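PDB 3GAZ: alcohol dehydrogenase superfamily protein from Novosphingobium aromaticivorans, which is probably an NADP-dependent oxidoreductase of the medium-chain alcohol dehydrogenase superfamily, its exact substrate and reaction not established. Local coordinates for residues L131-D144 and H280-V292. Sequence-based numbering, arbitrary orientation.
Sequences LPLVFITAWEGLVD and HFGEMLREADALV
Ala288 sets its CB squarely over the centre of the Phe135 ring, 3.4 Å from the centroid, while Leu291 CD1 comes up at the edge of that ring. The next residue, Ile136, makes a second CH-pi contact, its CD1 lying over one face of Phe281, near the centre. The third is made by Glu287, whose CG, anti to the carbonyl carbon (chi1 -68°), lies over the six-membered ring of Trp139; Val143 CG2 covers a face of the same indole from its own helix. Selenomethionine Met284 is a knob in the hole formed by Ile136, Trp139, Glu140 and Asp144: SE approaches Trp139 CD1 obliquely at 3.3 Å, a Met-aromatic contact, and CE presses against Ile136 CG2. The two helices cross almost perpendicularly; helix 132-145 precedes strand 153-157 and helix 278-293 follows strand 262-265, both in the six-stranded parallel sheet of a Rossmann fold that probably binds the nucleotide. With an alanine at Trp139, Met284 SE and the Glu287 methylenes would probably lose their aromatic partner and a gap would open between the helices. The polar link is His280 NE2 donating to Asp144 OD2 at 2.9 Å, nearly straight at 170°, in the imidazole plane, meeting the carboxylate on its syn side but tilted 25° out of its plane.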
# COMPACT_ATOMS: atom_id res chain seq x y z
N LEU A 131 21.48 -0.11 7.51
CA LEU A 131 22.02 0.78 6.48
C LEU A 131 21.10 1.26 5.34
O LEU A 131 21.08 2.45 5.01
CB LEU A 131 23.25 0.10 5.87
CG LEU A 131 24.44 0.91 5.34
CD1 LEU A 131 24.91 1.93 6.38
CD2 LEU A 131 25.58 -0.06 5.01
N PRO A 132 20.31 0.36 4.74
CA PRO A 132 19.41 0.71 3.63
C PRO A 132 18.69 2.07 3.60
O PRO A 132 19.08 2.96 2.85
CB PRO A 132 18.43 -0.46 3.59
CG PRO A 132 19.32 -1.62 3.96
CD PRO A 132 20.09 -1.04 5.15
N LEU A 133 17.66 2.25 4.42
CA LEU A 133 16.91 3.51 4.42
C LEU A 133 17.75 4.77 4.59
O LEU A 133 17.68 5.68 3.76
CB LEU A 133 15.81 3.51 5.48
CG LEU A 133 15.05 4.85 5.60
CD1 LEU A 133 14.41 5.21 4.26
CD2 LEU A 133 13.99 4.74 6.69
N VAL A 134 18.53 4.83 5.66
CA VAL A 134 19.33 6.03 5.89
C VAL A 134 20.37 6.28 4.81
O VAL A 134 20.63 7.42 4.47
CB VAL A 134 20.00 6.02 7.30
CG1 VAL A 134 18.93 5.96 8.38
CG2 VAL A 134 20.98 4.87 7.43
N PHE A 135 20.97 5.22 4.26
CA PHE A 135 21.96 5.41 3.20
C PHE A 135 21.28 5.99 1.97
O PHE A 135 21.75 6.96 1.37
CB PHE A 135 22.63 4.08 2.80
CG PHE A 135 23.69 4.25 1.75
CD1 PHE A 135 25.01 4.53 2.11
CD2 PHE A 135 23.36 4.21 0.39
CE1 PHE A 135 25.99 4.77 1.14
CE2 PHE A 135 24.33 4.46 -0.59
CZ PHE A 135 25.65 4.74 -0.22
N ILE A 136 20.17 5.37 1.58
CA ILE A 136 19.41 5.82 0.42
C ILE A 136 18.93 7.26 0.63
O ILE A 136 18.97 8.08 -0.29
CB ILE A 136 18.19 4.90 0.17
CG1 ILE A 136 18.68 3.54 -0.34
CG2 ILE A 136 17.23 5.54 -0.81
CD1 ILE A 136 17.59 2.50 -0.46
N THR A 137 18.50 7.58 1.84
CA THR A 137 18.03 8.92 2.15
C THR A 137 19.19 9.91 1.98
O THR A 137 19.05 10.94 1.32
CB THR A 137 17.47 9.00 3.58
OG1 THR A 137 16.34 8.12 3.70
CG2 THR A 137 17.05 10.42 3.92
N ALA A 138 20.34 9.57 2.56
CA ALA A 138 21.52 10.42 2.46
C ALA A 138 21.98 10.59 1.02
O ALA A 138 22.36 11.69 0.59
CB ALA A 138 22.65 9.82 3.29
N TRP A 139 21.94 9.50 0.26
CA TRP A 139 22.37 9.51 -1.13
C TRP A 139 21.46 10.33 -2.05
O TRP A 139 21.95 11.07 -2.91
CB TRP A 139 22.46 8.07 -1.66
CG TRP A 139 23.02 7.97 -3.04
CD1 TRP A 139 22.36 8.13 -4.22
CD2 TRP A 139 24.38 7.69 -3.38
NE1 TRP A 139 23.22 7.97 -5.28
CE2 TRP A 139 24.47 7.69 -4.79
CE3 TRP A 139 25.54 7.43 -2.63
CZ2 TRP A 139 25.68 7.46 -5.47
CZ3 TRP A 139 26.74 7.19 -3.31
CH2 TRP A 139 26.79 7.20 -4.71
N GLU A 140 20.15 10.21 -1.88
CA GLU A 140 19.24 10.96 -2.73
C GLU A 140 19.44 12.45 -2.56
O GLU A 140 19.30 13.21 -3.51
CB GLU A 140 17.78 10.60 -2.43
CG GLU A 140 17.46 9.12 -2.61
CD GLU A 140 15.99 8.86 -2.82
OE1 GLU A 140 15.15 9.50 -2.14
OE2 GLU A 140 15.66 8.00 -3.67
N GLY A 141 19.78 12.87 -1.34
CA GLY A 141 19.99 14.28 -1.08
C GLY A 141 21.33 14.79 -1.56
O GLY A 141 21.41 15.80 -2.26
N LEU A 142 22.39 14.08 -1.18
CA LEU A 142 23.75 14.47 -1.53
C LEU A 142 24.14 14.27 -2.98
O LEU A 142 24.88 15.08 -3.54
CB LEU A 142 24.75 13.71 -0.66
CG LEU A 142 24.73 13.95 0.85
CD1 LEU A 142 25.66 12.95 1.53
CD2 LEU A 142 25.15 15.39 1.15
N VAL A 143 23.67 13.19 -3.59
CA VAL A 143 24.03 12.90 -4.97
C VAL A 143 22.94 13.20 -6.00
O VAL A 143 23.13 14.04 -6.87
CB VAL A 143 24.48 11.42 -5.11
CG1 VAL A 143 24.94 11.14 -6.54
CG2 VAL A 143 25.61 11.14 -4.12
N ASP A 144 21.80 12.52 -5.89
CA ASP A 144 20.71 12.74 -6.83
C ASP A 144 20.28 14.21 -6.91
O ASP A 144 20.20 14.78 -8.00
CB ASP A 144 19.50 11.87 -6.48
CG ASP A 144 19.78 10.39 -6.63
OD1 ASP A 144 20.62 10.02 -7.48
OD2 ASP A 144 19.16 9.57 -5.92
N HIS A 280 16.68 1.74 -8.94
CA HIS A 280 17.61 2.72 -8.38
C HIS A 280 17.99 2.35 -6.94
O HIS A 280 19.08 2.67 -6.48
CB HIS A 280 16.97 4.11 -8.42
CG HIS A 280 17.91 5.22 -8.04
ND1 HIS A 280 19.16 5.35 -8.58
CD2 HIS A 280 17.75 6.27 -7.19
CE1 HIS A 280 19.74 6.43 -8.09
NE2 HIS A 280 18.90 7.01 -7.25
N PHE A 281 17.08 1.68 -6.23
CA PHE A 281 17.34 1.28 -4.85
C PHE A 281 18.51 0.30 -4.75
O PHE A 281 19.47 0.56 -4.02
CB PHE A 281 16.09 0.68 -4.22
CG PHE A 281 15.22 1.69 -3.52
CD1 PHE A 281 15.25 3.03 -3.89
CD2 PHE A 281 14.39 1.30 -2.47
CE1 PHE A 281 14.46 3.97 -3.24
CE2 PHE A 281 13.59 2.23 -1.82
CZ PHE A 281 13.63 3.58 -2.20
N GLY A 282 18.42 -0.81 -5.47
CA GLY A 282 19.49 -1.79 -5.45
C GLY A 282 20.79 -1.16 -5.93
O GLY A 282 21.87 -1.50 -5.45
N GLU A 283 20.68 -0.24 -6.88
CA GLU A 283 21.86 0.43 -7.40
C GLU A 283 22.55 1.25 -6.32
O GLU A 283 23.77 1.19 -6.17
CB GLU A 283 21.48 1.33 -8.58
CG GLU A 283 21.05 0.57 -9.83
CD GLU A 283 22.11 -0.39 -10.34
OE1 GLU A 283 22.17 -1.54 -9.85
OE2 GLU A 283 22.91 0.01 -11.22
N MSE A 284 21.77 2.01 -5.56
CA MSE A 284 22.33 2.82 -4.49
C MSE A 284 22.97 1.93 -3.42
O MSE A 284 24.02 2.27 -2.88
CB MSE A 284 21.26 3.73 -3.85
CG MSE A 284 20.88 4.97 -4.67
SE MSE A 284 19.73 6.14 -3.84
CE MSE A 284 18.17 5.21 -4.01
N LEU A 285 22.35 0.79 -3.13
CA LEU A 285 22.90 -0.12 -2.12
C LEU A 285 24.21 -0.76 -2.60
O LEU A 285 25.02 -1.21 -1.79
CB LEU A 285 21.86 -1.18 -1.75
CG LEU A 285 20.62 -0.60 -1.04
CD1 LEU A 285 19.66 -1.72 -0.68
CD2 LEU A 285 21.05 0.16 0.21
N ARG A 286 24.40 -0.77 -3.91
CA ARG A 286 25.63 -1.31 -4.49
C ARG A 286 26.73 -0.28 -4.25
O ARG A 286 27.89 -0.62 -4.04
CB ARG A 286 25.44 -1.54 -5.99
CG ARG A 286 25.32 -3.00 -6.36
CD ARG A 286 24.30 -3.21 -7.45
NE ARG A 286 23.39 -4.26 -7.04
CZ ARG A 286 22.09 -4.29 -7.32
NH1 ARG A 286 21.52 -3.32 -8.02
NH2 ARG A 286 21.36 -5.30 -6.88
N GLU A 287 26.34 0.99 -4.27
CA GLU A 287 27.26 2.09 -4.01
C GLU A 287 27.72 1.96 -2.56
O GLU A 287 28.89 2.11 -2.25
CB GLU A 287 26.57 3.44 -4.18
CG GLU A 287 26.16 3.78 -5.60
CD GLU A 287 27.35 4.03 -6.50
OE1 GLU A 287 28.44 4.36 -5.99
OE2 GLU A 287 27.19 3.90 -7.74
N ALA A 288 26.76 1.67 -1.68
CA ALA A 288 27.05 1.51 -0.26
C ALA A 288 28.04 0.38 -0.03
O ALA A 288 29.00 0.52 0.73
CB ALA A 288 25.75 1.25 0.50
N ASP A 289 27.82 -0.75 -0.71
CA ASP A 289 28.68 -1.92 -0.60
C ASP A 289 30.10 -1.57 -1.06
O ASP A 289 31.08 -1.98 -0.43
CB ASP A 289 28.10 -3.06 -1.45
CG ASP A 289 28.97 -4.31 -1.46
OD1 ASP A 289 29.64 -4.60 -0.45
OD2 ASP A 289 28.97 -5.01 -2.50
N ALA A 290 30.21 -0.81 -2.14
CA ALA A 290 31.51 -0.39 -2.66
C ALA A 290 32.26 0.47 -1.65
O ALA A 290 33.49 0.41 -1.56
CB ALA A 290 31.33 0.37 -3.96
N LEU A 291 31.52 1.27 -0.88
CA LEU A 291 32.12 2.13 0.13
C LEU A 291 32.54 1.33 1.36
O LEU A 291 33.56 1.63 1.98
CB LEU A 291 31.16 3.25 0.55
CG LEU A 291 30.84 4.27 -0.55
CD1 LEU A 291 29.91 5.34 -0.01
CD2 LEU A 291 32.14 4.88 -1.06
N VAL A 292 31.76 0.31 1.70
CA VAL A 292 32.10 -0.54 2.84
C VAL A 292 33.39 -1.28 2.48
O VAL A 292 34.33 -1.35 3.27
CB VAL A 292 31.00 -1.58 3.12
CG1 VAL A 292 31.50 -2.59 4.16
CG2 VAL A 292 29.74 -0.90 3.63